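Side-chain contacts in MutT/NUDIX family protein (PDB 3ID9), which belongs to the MutT/Nudix hydrolase family and so probably hydrolyses a nucleoside diphosphate linked to another moiety: residues V36-Q41 / Y135-T140; R67-R70 / E76-I79. All blocks are in the same frame, centred on the assembly; numbering follows the deposited sequence.

Contact 1: residues V36-Q41 / Y135-T140; sequences VLLVKQ and YGFSET
The forked end of L38 carries this contact, each of its two methyls meeting a different aromatic ring of the 135-140 segment. The joining force is apolar throughout. CD1 of L38 sits over one face of the Y135 ring, displaced toward the rim, and lies 4.1 Å from Y135 CG. The other methyl meets F137 at the far end of its ring, with L38 CD2 4.2 Å from F137 CZ; the approach is oblique, and the two side chains run past one another in opposite directions. With CG anti to its carbonyl carbon (chi1 -64°), L38 reaches off strand 35-40 toward the incoming loop, and the branching at CG sends CD1 to Y135 and CD2 to F137. G136 separates the two aromatic residues and takes a positive phi of 94°.

Polar bonding belongs to each segment's own surroundings. The backbone of L38 pairs with Q125 of the neighbouring strand, while S138 is the N-cap of helix 139-147, its OG hydrogen-bonded to the backbone N of F141. W48 also packs against L38, and Y135 lies on Q125 and V127. The arrangement is one of sheet-to-loop packing in the Nudix fold, setting the lead-in to the 139-147 helix against one face of the central mixed sheet.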
loop_
_atom_site.group_PDB
_atom_site.type_symbol
_atom_site.label_atom_id
_atom_site.label_comp_id
_atom_site.label_asym_id
_atom_site.label_seq_id
_atom_site.Cartn_x
_atom_site.Cartn_y
_atom_site.Cartn_z
ATOM N N VAL B 36 -5.144 -9.735 -18.983
ATOM C CA VAL B 36 -5.223 -9.912 -17.545
ATOM C C VAL B 36 -5.812 -11.268 -17.191
ATOM O O VAL B 36 -6.745 -11.734 -17.828
ATOM C CB VAL B 36 -6.099 -8.815 -16.891
ATOM C CG1 VAL B 36 -6.041 -8.934 -15.379
ATOM C CG2 VAL B 36 -5.605 -7.452 -17.303
ATOM N N LEU B 37 -5.272 -11.889 -16.153
ATOM C CA LEU B 37 -5.753 -13.185 -15.701
ATOM C C LEU B 37 -7.069 -13.057 -14.935
ATOM O O LEU B 37 -7.117 -12.416 -13.893
ATOM C CB LEU B 37 -4.695 -13.821 -14.794
ATOM C CG LEU B 37 -4.802 -15.170 -14.060
ATOM C CD1 LEU B 37 -6.236 -15.622 -13.893
ATOM C CD2 LEU B 37 -4.000 -16.199 -14.823
ATOM N N LEU B 38 -8.140 -13.654 -15.455
ATOM C CA LEU B 38 -9.407 -13.644 -14.743
ATOM C C LEU B 38 -9.696 -15.066 -14.311
ATOM O O LEU B 38 -9.290 -16.025 -14.952
ATOM C CB LEU B 38 -10.565 -13.120 -15.591
ATOM C CG LEU B 38 -10.467 -11.659 -16.039
ATOM C CD1 LEU B 38 -11.811 -11.234 -16.648
ATOM C CD2 LEU B 38 -10.085 -10.764 -14.844
ATOM N N VAL B 39 -10.404 -15.174 -13.202
ATOM C CA VAL B 39 -10.766 -16.430 -12.597
ATOM C C VAL B 39 -12.288 -16.488 -12.531
ATOM O O VAL B 39 -12.958 -15.451 -12.528
ATOM C CB VAL B 39 -10.126 -16.493 -11.181
ATOM C CG1 VAL B 39 -10.965 -17.311 -10.236
ATOM C CG2 VAL B 39 -8.732 -17.081 -11.285
ATOM N N LYS B 40 -12.843 -17.692 -12.497
ATOM C CA LYS B 40 -14.290 -17.818 -12.427
ATOM C C LYS B 40 -14.672 -18.073 -10.975
ATOM O O LYS B 40 -14.137 -18.982 -10.338
ATOM C CB LYS B 40 -14.769 -18.968 -13.310
ATOM C CG LYS B 40 -16.263 -19.014 -13.519
ATOM C CD LYS B 40 -16.705 -18.074 -14.630
ATOM C CE LYS B 40 -17.278 -18.853 -15.824
ATOM N NZ LYS B 40 -18.465 -19.689 -15.463
ATOM N N GLN B 41 -15.588 -17.251 -10.460
ATOM C CA GLN B 41 -16.060 -17.357 -9.077
ATOM C C GLN B 41 -16.925 -18.590 -8.845
ATOM O O GLN B 41 -17.836 -18.879 -9.625
ATOM C CB GLN B 41 -16.870 -16.115 -8.689
ATOM C CG GLN B 41 -16.083 -14.813 -8.668
ATOM C CD GLN B 41 -16.952 -13.617 -8.295
ATOM O OE1 GLN B 41 -17.909 -13.283 -9.003
ATOM N NE2 GLN B 41 -16.626 -12.970 -7.176
ATOM N N TYR B 135 -16.512 -7.355 -19.122
ATOM C CA TYR B 135 -16.702 -8.089 -17.882
ATOM C C TYR B 135 -17.081 -7.222 -16.690
ATOM O O TYR B 135 -16.987 -7.664 -15.546
ATOM C CB TYR B 135 -15.457 -8.917 -17.561
ATOM C CG TYR B 135 -15.230 -10.026 -18.557
ATOM C CD1 TYR B 135 -14.319 -9.881 -19.602
ATOM C CD2 TYR B 135 -15.961 -11.206 -18.481
ATOM C CE1 TYR B 135 -14.144 -10.886 -20.540
ATOM C CE2 TYR B 135 -15.796 -12.213 -19.413
ATOM C CZ TYR B 135 -14.890 -12.050 -20.440
ATOM O OH TYR B 135 -14.753 -13.051 -21.372
ATOM N N GLY B 136 -17.501 -5.988 -16.963
ATOM C CA GLY B 136 -17.942 -5.106 -15.895
ATOM C C GLY B 136 -16.938 -4.148 -15.282
ATOM O O GLY B 136 -17.281 -3.392 -14.377
ATOM N N PHE B 137 -15.700 -4.165 -15.753
ATOM C CA PHE B 137 -14.723 -3.259 -15.195
ATOM C C PHE B 137 -14.952 -1.855 -15.733
ATOM O O PHE B 137 -15.232 -1.662 -16.918
ATOM C CB PHE B 137 -13.310 -3.750 -15.507
ATOM C CG PHE B 137 -13.008 -5.092 -14.913
ATOM C CD1 PHE B 137 -13.399 -6.262 -15.565
ATOM C CD2 PHE B 137 -12.393 -5.196 -13.669
ATOM C CE1 PHE B 137 -13.185 -7.506 -14.987
ATOM C CE2 PHE B 137 -12.173 -6.443 -13.080
ATOM C CZ PHE B 137 -12.571 -7.598 -13.741
ATOM N N SER B 138 -14.854 -0.873 -14.847
ATOM C CA SER B 138 -15.056 0.517 -15.227
ATOM C C SER B 138 -13.856 1.032 -16.011
ATOM O O SER B 138 -12.756 0.484 -15.906
ATOM C CB SER B 138 -15.243 1.373 -13.978
ATOM O OG SER B 138 -14.051 1.395 -13.217
ATOM N N GLU B 139 -14.069 2.084 -16.795
ATOM C CA GLU B 139 -12.988 2.666 -17.578
ATOM C C GLU B 139 -11.897 3.206 -16.665
ATOM O O GLU B 139 -10.721 3.208 -17.029
ATOM C CB GLU B 139 -13.513 3.781 -18.484
ATOM C CG GLU B 139 -14.352 3.268 -19.649
ATOM C CD GLU B 139 -13.647 2.171 -20.439
ATOM O OE1 GLU B 139 -12.480 2.377 -20.844
ATOM O OE2 GLU B 139 -14.261 1.104 -20.655
ATOM N N THR B 140 -12.288 3.656 -15.478
ATOM C CA THR B 140 -11.325 4.173 -14.511
ATOM C C THR B 140 -10.350 3.074 -14.103
ATOM O O THR B 140 -9.138 3.288 -14.056
ATOM C CB THR B 140 -12.036 4.696 -13.235
ATOM O OG1 THR B 140 -12.611 5.980 -13.504
ATOM C CG2 THR B 140 -11.057 4.805 -12.073
#

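Contact 2: residues R67-R70 / E76-I79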
loop_
_atom_site.group_PDB
_atom_site.type_symbol
_atom_site.label_atom_id
_atom_site.label_comp_id
_atom_site.label_asym_id
_atom_site.label_seq_id
_atom_site.Cartn_x
_atom_site.Cartn_y
_atom_site.Cartn_z
ATOM N N ARG B 67 -1.038 -17.611 -1.752
ATOM C CA ARG B 67 -1.957 -18.705 -1.447
ATOM C C ARG B 67 -3.224 -18.644 -2.298
ATOM O O ARG B 67 -3.639 -19.652 -2.871
ATOM C CB ARG B 67 -2.345 -18.697 0.038
ATOM C CG ARG B 67 -3.439 -19.701 0.388
ATOM C CD ARG B 67 -3.757 -19.722 1.875
ATOM N NE ARG B 67 -4.136 -18.403 2.381
ATOM C CZ ARG B 67 -5.176 -17.699 1.943
ATOM N NH1 ARG B 67 -5.960 -18.184 0.982
ATOM N NH2 ARG B 67 -5.422 -16.497 2.449
ATOM N N GLU B 68 -3.849 -17.472 -2.368
ATOM C CA GLU B 68 -5.059 -17.322 -3.159
ATOM C C GLU B 68 -4.734 -17.632 -4.612
ATOM O O GLU B 68 -5.496 -18.307 -5.307
ATOM C CB GLU B 68 -5.601 -15.897 -3.051
ATOM C CG GLU B 68 -6.251 -15.545 -1.718
ATOM C CD GLU B 68 -7.593 -16.222 -1.511
ATOM O OE1 GLU B 68 -8.329 -16.406 -2.507
ATOM O OE2 GLU B 68 -7.920 -16.554 -0.349
HETATM N N MSE B 69 -3.584 -17.155 -5.063
HETATM C CA MSE B 69 -3.188 -17.370 -6.438
HETATM C C MSE B 69 -3.088 -18.848 -6.819
HETATM O O MSE B 69 -3.526 -19.234 -7.911
HETATM C CB MSE B 69 -1.873 -16.655 -6.714
HETATM C CG MSE B 69 -1.819 -15.999 -8.076
HETATM SE SE MSE B 69 -3.375 -14.892 -8.546
HETATM C CE MSE B 69 -3.124 -14.999 -10.456
ATOM N N ARG B 70 -2.534 -19.690 -5.948
ATOM C CA ARG B 70 -2.454 -21.087 -6.331
ATOM C C ARG B 70 -3.687 -21.928 -6.021
ATOM O O ARG B 70 -3.799 -23.052 -6.501
ATOM C CB ARG B 70 -1.170 -21.754 -5.812
ATOM C CG ARG B 70 -0.815 -21.613 -4.354
ATOM C CD ARG B 70 0.697 -21.865 -4.221
ATOM N NE ARG B 70 1.180 -21.795 -2.843
ATOM C CZ ARG B 70 2.465 -21.728 -2.500
ATOM N NH1 ARG B 70 3.414 -21.717 -3.428
ATOM N NH2 ARG B 70 2.800 -21.666 -1.222
ATOM N N GLU B 76 2.418 -20.198 -9.725
ATOM C CA GLU B 76 3.378 -19.722 -8.734
ATOM C C GLU B 76 3.690 -18.286 -9.133
ATOM O O GLU B 76 4.059 -18.015 -10.275
ATOM C CB GLU B 76 4.659 -20.561 -8.755
ATOM C CG GLU B 76 4.522 -21.903 -8.059
ATOM C CD GLU B 76 4.079 -21.757 -6.609
ATOM O OE1 GLU B 76 4.758 -21.038 -5.841
ATOM O OE2 GLU B 76 3.052 -22.363 -6.235
ATOM N N VAL B 77 3.533 -17.359 -8.200
ATOM C CA VAL B 77 3.778 -15.960 -8.515
ATOM C C VAL B 77 4.615 -15.227 -7.487
ATOM O O VAL B 77 4.853 -15.718 -6.384
ATOM C CB VAL B 77 2.446 -15.195 -8.648
ATOM C CG1 VAL B 77 1.554 -15.872 -9.682
ATOM C CG2 VAL B 77 1.743 -15.136 -7.290
ATOM N N LYS B 78 5.068 -14.041 -7.871
ATOM C CA LYS B 78 5.819 -13.188 -6.970
ATOM C C LYS B 78 5.281 -11.776 -7.175
ATOM O O LYS B 78 4.797 -11.431 -8.259
ATOM C CB LYS B 78 7.321 -13.243 -7.258
ATOM C CG LYS B 78 7.786 -12.435 -8.443
ATOM C CD LYS B 78 9.302 -12.566 -8.593
ATOM C CE LYS B 78 9.809 -11.856 -9.845
ATOM N NZ LYS B 78 11.280 -12.026 -10.022
ATOM N N ILE B 79 5.339 -10.972 -6.123
ATOM C CA ILE B 79 4.857 -9.605 -6.182
ATOM C C ILE B 79 5.832 -8.672 -6.897
ATOM O O ILE B 79 7.038 -8.741 -6.686
ATOM C CB ILE B 79 4.583 -9.082 -4.752
ATOM C CG1 ILE B 79 3.393 -9.848 -4.167
ATOM C CG2 ILE B 79 4.329 -7.576 -4.769
ATOM C CD1 ILE B 79 2.910 -9.333 -2.848
#
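R70 and M69, neighbours on the helix of the Nudix box, reach E76, just before strand 77-88, and V77, its first residue, so the contact spans the helix-loop-strand turn of the Nudix fold. From CB, the R70 chain sets out with CG between the backbone N and the carbonyl carbon, then stays extended from CG to NE. Its CD passes beside E76 OE2, and beyond it the guanidinium presents NH1 to the carboxylate, the two planes lying 35° apart. The bond from R70 NH1 to E76 OE2 is 2.9 Å and fairly straight at 161°, met on the syn lone pair of E76 OE2. E76 starts away from the helix, but a bend at chi2 brings its carboxylate back.

Beneath this salt bridge the contact is apolar and buried. The M69 side chain, a selenomethionine, crosses V77 at about a right angle, and L30 and L102 of the sheet pack against both residues. M69 CG faces the fork of V77, 3.7 Å from each of V77 CG1 and CG2. At the outer edge, the same R70 NH1 also reaches the second oxygen, E76 OE1, at 2.8 Å, but the angle of 115° makes that bond weak.

How the contacts relate
After strand 23-32 the chain enters strand 35-40, the opening side of contact 1, then passes through strand 48-54 to helix 61-72. There contact 2 begins, and it closes a short loop when the chain turns into strand 77-88. Contact 1 is completed only much later, at the lead-in to helix 139-147, so its long loop encloses contact 2 entirely and the two do not cross. Their centres are about 18 Å apart, yet they meet directly where L37 CG packs 4.0 Å from M69 CE. Contact 1 ties the 135-140 segment to strand 35-40, contact 2 ties helix 61-72 to strand 77-88, and both strands belong to the same mixed sheet.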